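Local coordinates for protein alkaline phosphatase (Thermus thermophilus, PDB 7KWD) that probably hydrolyses phosphate monoesters as a homodimeric alkaline phosphatase that binds zinc and magnesium ions, at residues N100-T108 with D456-M464; E162-L170 with R190-F200. All coordinates share one frame; numbering follows the deposited sequence.

Contact 1 (N100-T108 with D456-M464)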
# COMPACT_ATOMS: atom_id res chain seq x y z
N ASN A 100 7.45 -13.10 -15.45
CA ASN A 100 7.18 -14.50 -15.76
C ASN A 100 5.78 -14.91 -15.33
O ASN A 100 5.10 -15.66 -16.04
CB ASN A 100 8.19 -15.39 -15.05
CG ASN A 100 9.55 -15.37 -15.71
OD1 ASN A 100 9.73 -14.74 -16.74
ND2 ASN A 100 10.51 -16.06 -15.09
N ALA A 101 5.35 -14.47 -14.15
CA ALA A 101 4.01 -14.80 -13.69
C ALA A 101 2.99 -14.29 -14.69
O ALA A 101 2.06 -15.01 -15.07
CB ALA A 101 3.77 -14.20 -12.30
N PHE A 102 3.18 -13.05 -15.14
CA PHE A 102 2.29 -12.50 -16.16
C PHE A 102 2.36 -13.29 -17.46
O PHE A 102 1.33 -13.63 -18.07
CB PHE A 102 2.64 -11.04 -16.46
CG PHE A 102 2.42 -10.08 -15.33
CD1 PHE A 102 1.69 -10.42 -14.21
CD2 PHE A 102 2.95 -8.80 -15.40
CE1 PHE A 102 1.48 -9.51 -13.19
CE2 PHE A 102 2.74 -7.90 -14.39
CZ PHE A 102 2.00 -8.25 -13.28
N SER A 103 3.59 -13.54 -17.95
CA SER A 103 3.75 -13.99 -19.34
C SER A 103 3.70 -15.49 -19.46
O SER A 103 3.45 -15.99 -20.55
CB SER A 103 5.07 -13.49 -19.94
OG SER A 103 6.15 -14.14 -19.29
N CYS A 104 3.93 -16.22 -18.37
CA CYS A 104 3.97 -17.67 -18.41
C CYS A 104 2.92 -18.34 -17.54
O CYS A 104 2.62 -19.50 -17.78
CB CYS A 104 5.36 -18.19 -18.02
SG CYS A 104 6.69 -17.57 -19.08
N GLY A 105 2.32 -17.63 -16.58
CA GLY A 105 1.24 -18.16 -15.77
C GLY A 105 1.68 -19.04 -14.62
O GLY A 105 0.84 -19.75 -14.05
N VAL A 106 2.95 -19.03 -14.27
CA VAL A 106 3.47 -19.90 -13.22
C VAL A 106 4.48 -19.10 -12.41
O VAL A 106 5.09 -18.13 -12.90
CB VAL A 106 4.14 -21.19 -13.77
CG1 VAL A 106 3.18 -22.03 -14.53
CG2 VAL A 106 5.33 -20.86 -14.63
N LYS A 107 4.65 -19.50 -11.16
CA LYS A 107 5.63 -18.88 -10.28
C LYS A 107 7.00 -19.43 -10.65
O LYS A 107 7.15 -20.63 -10.90
CB LYS A 107 5.35 -19.19 -8.82
CG LYS A 107 3.93 -18.87 -8.39
CD LYS A 107 3.82 -17.41 -8.00
CE LYS A 107 2.59 -17.10 -7.16
NZ LYS A 107 2.36 -15.61 -7.07
N THR A 108 7.98 -18.54 -10.70
CA THR A 108 9.38 -18.90 -10.92
C THR A 108 10.22 -18.33 -9.79
O THR A 108 9.76 -17.58 -8.94
CB THR A 108 9.89 -18.40 -12.28
OG1 THR A 108 9.84 -16.96 -12.31
CG2 THR A 108 9.02 -18.94 -13.38
N ASP A 456 -4.09 -13.88 -7.97
CA ASP A 456 -2.66 -14.11 -8.01
C ASP A 456 -2.09 -13.47 -9.26
O ASP A 456 -2.77 -13.34 -10.27
CB ASP A 456 -2.34 -15.60 -7.98
CG ASP A 456 -0.87 -15.87 -7.76
OD1 ASP A 456 -0.38 -15.54 -6.66
OD2 ASP A 456 -0.23 -16.38 -8.70
N ASN A 457 -0.81 -13.05 -9.19
CA ASN A 457 -0.26 -12.41 -10.38
C ASN A 457 -0.29 -13.35 -11.58
O ASN A 457 -0.42 -12.89 -12.73
CB ASN A 457 1.13 -11.82 -10.09
CG ASN A 457 2.16 -12.83 -9.58
OD1 ASN A 457 1.91 -14.03 -9.39
ND2 ASN A 457 3.36 -12.33 -9.36
N THR A 458 -0.27 -14.67 -11.34
CA THR A 458 -0.34 -15.59 -12.48
C THR A 458 -1.67 -15.49 -13.21
O THR A 458 -1.79 -15.96 -14.33
CB THR A 458 -0.15 -17.04 -12.05
OG1 THR A 458 -1.05 -17.37 -10.98
CG2 THR A 458 1.30 -17.26 -11.61
N HIS A 459 -2.67 -14.89 -12.58
CA HIS A 459 -3.95 -14.80 -13.27
C HIS A 459 -3.90 -13.83 -14.44
O HIS A 459 -4.73 -13.92 -15.36
CB HIS A 459 -5.05 -14.38 -12.32
CG HIS A 459 -6.41 -14.61 -12.87
ND1 HIS A 459 -6.83 -15.86 -13.26
CD2 HIS A 459 -7.41 -13.76 -13.16
CE1 HIS A 459 -8.06 -15.77 -13.74
NE2 HIS A 459 -8.43 -14.50 -13.68
N VAL A 460 -2.92 -12.91 -14.44
CA VAL A 460 -2.81 -12.03 -15.58
C VAL A 460 -2.55 -12.85 -16.85
O VAL A 460 -3.09 -12.55 -17.92
CB VAL A 460 -1.72 -10.97 -15.34
CG1 VAL A 460 -1.44 -10.31 -16.65
CG2 VAL A 460 -2.21 -10.01 -14.26
N PHE A 461 -1.77 -13.93 -16.72
CA PHE A 461 -1.58 -14.85 -17.85
C PHE A 461 -2.91 -15.42 -18.35
O PHE A 461 -3.18 -15.42 -19.55
CB PHE A 461 -0.66 -15.98 -17.42
CG PHE A 461 -0.39 -17.00 -18.49
CD1 PHE A 461 0.44 -16.71 -19.56
CD2 PHE A 461 -0.98 -18.26 -18.43
CE1 PHE A 461 0.71 -17.65 -20.54
CE2 PHE A 461 -0.74 -19.19 -19.41
CZ PHE A 461 0.12 -18.89 -20.46
N ARG A 462 -3.77 -15.88 -17.43
CA ARG A 462 -5.06 -16.42 -17.83
C ARG A 462 -5.94 -15.38 -18.50
O ARG A 462 -6.63 -15.67 -19.48
CB ARG A 462 -5.77 -17.02 -16.61
CG ARG A 462 -5.01 -18.21 -16.10
CD ARG A 462 -5.77 -19.00 -15.06
NE ARG A 462 -4.80 -19.75 -14.29
CZ ARG A 462 -4.24 -19.28 -13.19
NH1 ARG A 462 -4.59 -18.08 -12.73
NH2 ARG A 462 -3.33 -20.00 -12.55
N LEU A 463 -5.92 -14.14 -17.98
CA LEU A 463 -6.72 -13.09 -18.60
C LEU A 463 -6.23 -12.79 -20.01
O LEU A 463 -7.03 -12.58 -20.93
CB LEU A 463 -6.66 -11.83 -17.76
CG LEU A 463 -7.20 -11.92 -16.34
CD1 LEU A 463 -6.87 -10.60 -15.63
CD2 LEU A 463 -8.64 -12.19 -16.36
N MET A 464 -4.91 -12.72 -20.20
CA MET A 464 -4.40 -12.48 -21.54
C MET A 464 -4.80 -13.61 -22.48
O MET A 464 -5.18 -13.36 -23.64
CB MET A 464 -2.89 -12.32 -21.52
CG MET A 464 -2.44 -11.13 -20.73
SD MET A 464 -0.76 -10.62 -21.09
CE MET A 464 0.21 -11.96 -20.41

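Contact 2 (E162-L170 with R190-F200)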
# COMPACT_ATOMS: atom_id res chain seq x y z
N GLU A 162 21.99 -9.00 -21.05
CA GLU A 162 21.22 -8.22 -22.01
C GLU A 162 21.90 -8.11 -23.35
O GLU A 162 21.21 -7.89 -24.36
CB GLU A 162 20.95 -6.82 -21.44
CG GLU A 162 20.03 -6.89 -20.21
CD GLU A 162 19.65 -5.51 -19.67
OE1 GLU A 162 20.15 -5.16 -18.58
OE2 GLU A 162 18.88 -4.80 -20.37
N GLU A 163 23.23 -8.28 -23.41
CA GLU A 163 23.90 -8.33 -24.70
C GLU A 163 23.39 -9.51 -25.51
O GLU A 163 23.07 -9.39 -26.70
CB GLU A 163 25.42 -8.38 -24.49
CG GLU A 163 26.19 -7.86 -25.68
CD GLU A 163 27.70 -7.73 -25.46
OE1 GLU A 163 28.44 -8.41 -26.23
OE2 GLU A 163 28.11 -6.95 -24.57
N ARG A 164 23.23 -10.65 -24.86
CA ARG A 164 22.67 -11.82 -25.52
C ARG A 164 21.18 -11.64 -25.81
O ARG A 164 20.70 -12.02 -26.89
CB ARG A 164 22.91 -13.05 -24.63
CG ARG A 164 22.20 -14.35 -25.05
CD ARG A 164 22.53 -14.78 -26.49
NE ARG A 164 21.71 -15.93 -26.86
CZ ARG A 164 21.18 -16.15 -28.06
NH1 ARG A 164 21.38 -15.31 -29.07
NH2 ARG A 164 20.42 -17.24 -28.25
N ILE A 165 20.43 -11.07 -24.86
CA ILE A 165 19.00 -10.83 -25.05
C ILE A 165 18.75 -9.98 -26.30
O ILE A 165 17.83 -10.25 -27.07
CB ILE A 165 18.42 -10.19 -23.77
CG1 ILE A 165 18.42 -11.21 -22.61
CG2 ILE A 165 16.98 -9.71 -23.99
CD1 ILE A 165 18.15 -10.56 -21.24
N ALA A 166 19.59 -8.99 -26.55
CA ALA A 166 19.46 -8.18 -27.76
C ALA A 166 19.57 -9.03 -29.01
O ALA A 166 18.87 -8.79 -30.00
CB ALA A 166 20.51 -7.06 -27.76
N GLU A 167 20.43 -10.05 -28.97
CA GLU A 167 20.50 -10.97 -30.09
C GLU A 167 19.21 -11.78 -30.19
O GLU A 167 18.69 -12.02 -31.28
CB GLU A 167 21.71 -11.92 -29.93
CG GLU A 167 23.11 -11.30 -29.90
CD GLU A 167 24.16 -12.31 -29.41
OE1 GLU A 167 24.09 -13.47 -29.83
OE2 GLU A 167 25.01 -11.98 -28.57
N GLN A 168 18.71 -12.23 -29.04
CA GLN A 168 17.45 -12.97 -29.03
C GLN A 168 16.30 -12.12 -29.58
O GLN A 168 15.39 -12.65 -30.23
CB GLN A 168 17.16 -13.44 -27.61
CG GLN A 168 18.12 -14.52 -27.11
CD GLN A 168 17.83 -14.90 -25.68
OE1 GLN A 168 18.36 -14.28 -24.75
NE2 GLN A 168 16.99 -15.91 -25.49
N TYR A 169 16.32 -10.81 -29.32
CA TYR A 169 15.30 -9.91 -29.86
C TYR A 169 15.32 -9.89 -31.38
O TYR A 169 14.27 -9.91 -32.05
CB TYR A 169 15.51 -8.50 -29.33
CG TYR A 169 14.95 -8.21 -27.97
CD1 TYR A 169 14.50 -9.24 -27.13
CD2 TYR A 169 14.81 -6.91 -27.55
CE1 TYR A 169 13.96 -8.94 -25.89
CE2 TYR A 169 14.27 -6.60 -26.32
CZ TYR A 169 13.85 -7.62 -25.49
OH TYR A 169 13.31 -7.27 -24.26
N LEU A 170 16.53 -9.83 -31.97
CA LEU A 170 16.65 -9.88 -33.42
C LEU A 170 16.04 -11.17 -33.97
O LEU A 170 15.32 -11.14 -34.97
CB LEU A 170 18.12 -9.77 -33.82
CG LEU A 170 18.46 -9.85 -35.31
CD1 LEU A 170 17.79 -8.73 -36.13
CD2 LEU A 170 19.99 -9.82 -35.51
N ARG A 190 29.24 -3.11 -27.07
CA ARG A 190 29.12 -4.55 -26.89
C ARG A 190 30.48 -5.19 -26.66
O ARG A 190 31.48 -4.85 -27.31
CB ARG A 190 28.44 -5.15 -28.12
CG ARG A 190 26.93 -4.88 -28.21
CD ARG A 190 26.29 -5.62 -29.40
NE ARG A 190 26.55 -7.06 -29.35
CZ ARG A 190 25.69 -7.95 -28.87
NH1 ARG A 190 24.51 -7.56 -28.38
NH2 ARG A 190 26.01 -9.21 -28.87
N LYS A 191 30.51 -6.17 -25.77
CA LYS A 191 31.77 -6.85 -25.46
C LYS A 191 32.29 -7.60 -26.66
O LYS A 191 33.51 -7.70 -26.83
CB LYS A 191 31.58 -7.79 -24.26
CG LYS A 191 31.09 -7.07 -23.01
CD LYS A 191 30.93 -8.07 -21.85
CE LYS A 191 30.00 -7.54 -20.78
NZ LYS A 191 30.84 -6.93 -19.75
N ASP A 192 31.41 -8.10 -27.51
CA ASP A 192 31.83 -8.82 -28.70
C ASP A 192 32.05 -7.92 -29.90
O ASP A 192 32.34 -8.43 -30.98
CB ASP A 192 30.80 -9.92 -29.04
CG ASP A 192 29.43 -9.36 -29.51
OD1 ASP A 192 29.26 -8.13 -29.62
OD2 ASP A 192 28.53 -10.17 -29.78
N GLY A 193 31.92 -6.60 -29.75
CA GLY A 193 32.13 -5.66 -30.85
C GLY A 193 31.19 -5.78 -32.04
O GLY A 193 31.39 -5.12 -33.06
N LYS A 194 30.16 -6.60 -31.93
CA LYS A 194 29.23 -6.80 -33.05
C LYS A 194 28.33 -5.59 -33.26
O LYS A 194 27.81 -5.02 -32.30
CB LYS A 194 28.40 -8.05 -32.76
CG LYS A 194 27.62 -8.64 -33.90
CD LYS A 194 26.65 -9.73 -33.37
CE LYS A 194 27.37 -11.07 -33.06
NZ LYS A 194 26.50 -12.26 -33.33
N ASP A 195 28.08 -5.21 -34.53
CA ASP A 195 27.15 -4.11 -34.85
C ASP A 195 25.73 -4.69 -34.99
O ASP A 195 25.27 -5.02 -36.09
CB ASP A 195 27.58 -3.36 -36.11
CG ASP A 195 26.71 -2.13 -36.43
OD1 ASP A 195 25.61 -2.01 -35.84
OD2 ASP A 195 27.13 -1.27 -37.27
N LEU A 196 25.02 -4.81 -33.86
CA LEU A 196 23.67 -5.36 -33.93
C LEU A 196 22.72 -4.44 -34.66
O LEU A 196 21.74 -4.90 -35.26
CB LEU A 196 23.13 -5.61 -32.53
CG LEU A 196 22.96 -7.03 -32.04
CD1 LEU A 196 21.93 -6.93 -30.86
CD2 LEU A 196 22.51 -8.01 -33.04
N TYR A 197 22.97 -3.13 -34.63
CA TYR A 197 22.12 -2.22 -35.40
C TYR A 197 22.12 -2.63 -36.86
O TYR A 197 21.05 -2.73 -37.49
CB TYR A 197 22.61 -0.79 -35.26
CG TYR A 197 22.26 -0.21 -33.89
CD1 TYR A 197 20.95 -0.04 -33.49
CD2 TYR A 197 23.26 0.14 -33.01
CE1 TYR A 197 20.64 0.47 -32.26
CE2 TYR A 197 22.96 0.68 -31.79
CZ TYR A 197 21.66 0.83 -31.41
OH TYR A 197 21.37 1.36 -30.18
N ALA A 198 23.31 -2.88 -37.40
CA ALA A 198 23.41 -3.29 -38.80
C ALA A 198 22.62 -4.56 -39.04
O ALA A 198 21.97 -4.70 -40.08
CB ALA A 198 24.88 -3.49 -39.19
N ALA A 199 22.66 -5.50 -38.08
CA ALA A 199 21.96 -6.77 -38.27
C ALA A 199 20.45 -6.57 -38.25
O ALA A 199 19.73 -7.21 -39.02
CB ALA A 199 22.40 -7.76 -37.19
N PHE A 200 19.95 -5.67 -37.40
CA PHE A 200 18.53 -5.34 -37.45
C PHE A 200 18.18 -4.68 -38.78
O PHE A 200 17.17 -4.99 -39.40
CB PHE A 200 18.16 -4.43 -36.29
CG PHE A 200 17.78 -5.17 -34.99
CD1 PHE A 200 18.76 -5.60 -34.11
CD2 PHE A 200 16.45 -5.36 -34.64
CE1 PHE A 200 18.43 -6.23 -32.91
CE2 PHE A 200 16.11 -5.99 -33.47
CZ PHE A 200 17.10 -6.42 -32.59

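Contact 1 (N100-T108 with D456-M464)
Lys107 and Asp456 form the salt bridge of this contact. Lys107 NZ lies 2.8 Å from Asp456 OD1 and uses the syn lone pair of that oxygen. Its bond to Asp456 OD2 is weak. The same ammonium donates to Asn457 OD1 at 2.8 Å, coming from above the carbonyl plane, and to Tyr86 O outside the two segments. The lysine chain bends about CB-CG (chi2 -85°), which brings NZ within bonding distance of Asp456. Asp456 OD2 also caps the turn into helix 459-468, accepting from Thr458 OG1 and Thr458 N. With an alanine at Asp456, the Lys107 ammonium would probably lose its countercharge, and Thr458 N and OG1 their shared acceptor.

Helix 95-104 carries Ser95, the predicted phosphoserine nucleophile of the alkaline phosphatase fold. Its residues 100-104 run at 29° to residues 459-464, and the two short axes approach to 6.7 Å.

The remaining contacts are mostly packing. Phe461 lays one ring face against the Cys104-Gly105 peptide, with Cys104 O 3.6 Å above the ring plane. Gly105 has positive phi, and a CB there would clash with Phe461 CD2. Phe102 CD1 meets Val460 CB at 3.6 Å, while Asn457 O lies at the edge of the Phe102 ring. Phe102 also touches the zinc ligand Asp317. Ala101 CB sits 3.4 Å from Asn457 CG. Thr458 CA points its hydrogen at Ala101 O in a nearly straight CA-H...O contact (169°).

Contact 2 (E162-L170 with R190-F200)
Arg190 NH2 is shared by two carboxylates, Glu167 OE2 at 3.0 Å across the contact and Asp192 OD2 at 2.8 Å, both in the guanidinium plane. Arg190 and Asp192 belong to a salt-bridge network with Glu163, Arg164 and Glu167, at the outer part of the fold, where helix 162-172 packs beside the loop leading into helix 196-202. Arg190 is its hub. Its guanidinium grips Asp192 side-on, with NE bound to OD1. NH1 donates to Glu163 O at 2.9 Å and to Phe184 O outside the segments. Glu163 CG covers one face of the group and Leu196 CG the opposite one, and Arg190 is held flat between carbons. The positive guanidinium probably offsets the closeness of the surrounding carboxylates.

Glu163 OE2 accepts from Lys191 N at 2.8 Å in an almost straight bond (176°), and Glu163 OE1 accepts from Asp192 N. Both amides come from the syn side and lie in the type I turn Arg190-Gly193. With CG anti to the backbone N (chi1 -156°) and the rest of the chain extended, the Glu163 carboxylate reaches them.

Asp192 OD1 also accepts from Lys194 N, an Asx turn, and Asp195 caps helix 196-202 at Ala198 N. Further along, the packing is apolar. Leu196 CD1 presses on Ala166 CB at 3.4 Å, tighter than usual. Leu170 CD2 meets Ala199 CB at 3.6 Å. Leu170 CD1 sits over the Phe200 ring in a CH-pi contact, 3.8 Å from the centroid.

The two contacts belong to the same alkaline phosphatase fold, with centres about 29 Å apart. Their nearest atoms are about 10 Å apart, and they do not touch. Both segments of contact 2 fall, in sequence, between the two segments of contact 1. Contact 1 is long-range, bringing helix 95-104 to helix 459-468 late in the chain. Contact 2 is local and joins helices 162-172 and 196-202. Both reach helix 147-153: Phe102 of contact 1 touches Phe152, and Tyr169 of contact 2 touches Pro149 and Ala150. Contact 1 is buried and packs the end of the helix bearing Ser95, a zinc ligand, beside the metal site. Contact 2 is only partly buried and joins peripheral parts of the fold.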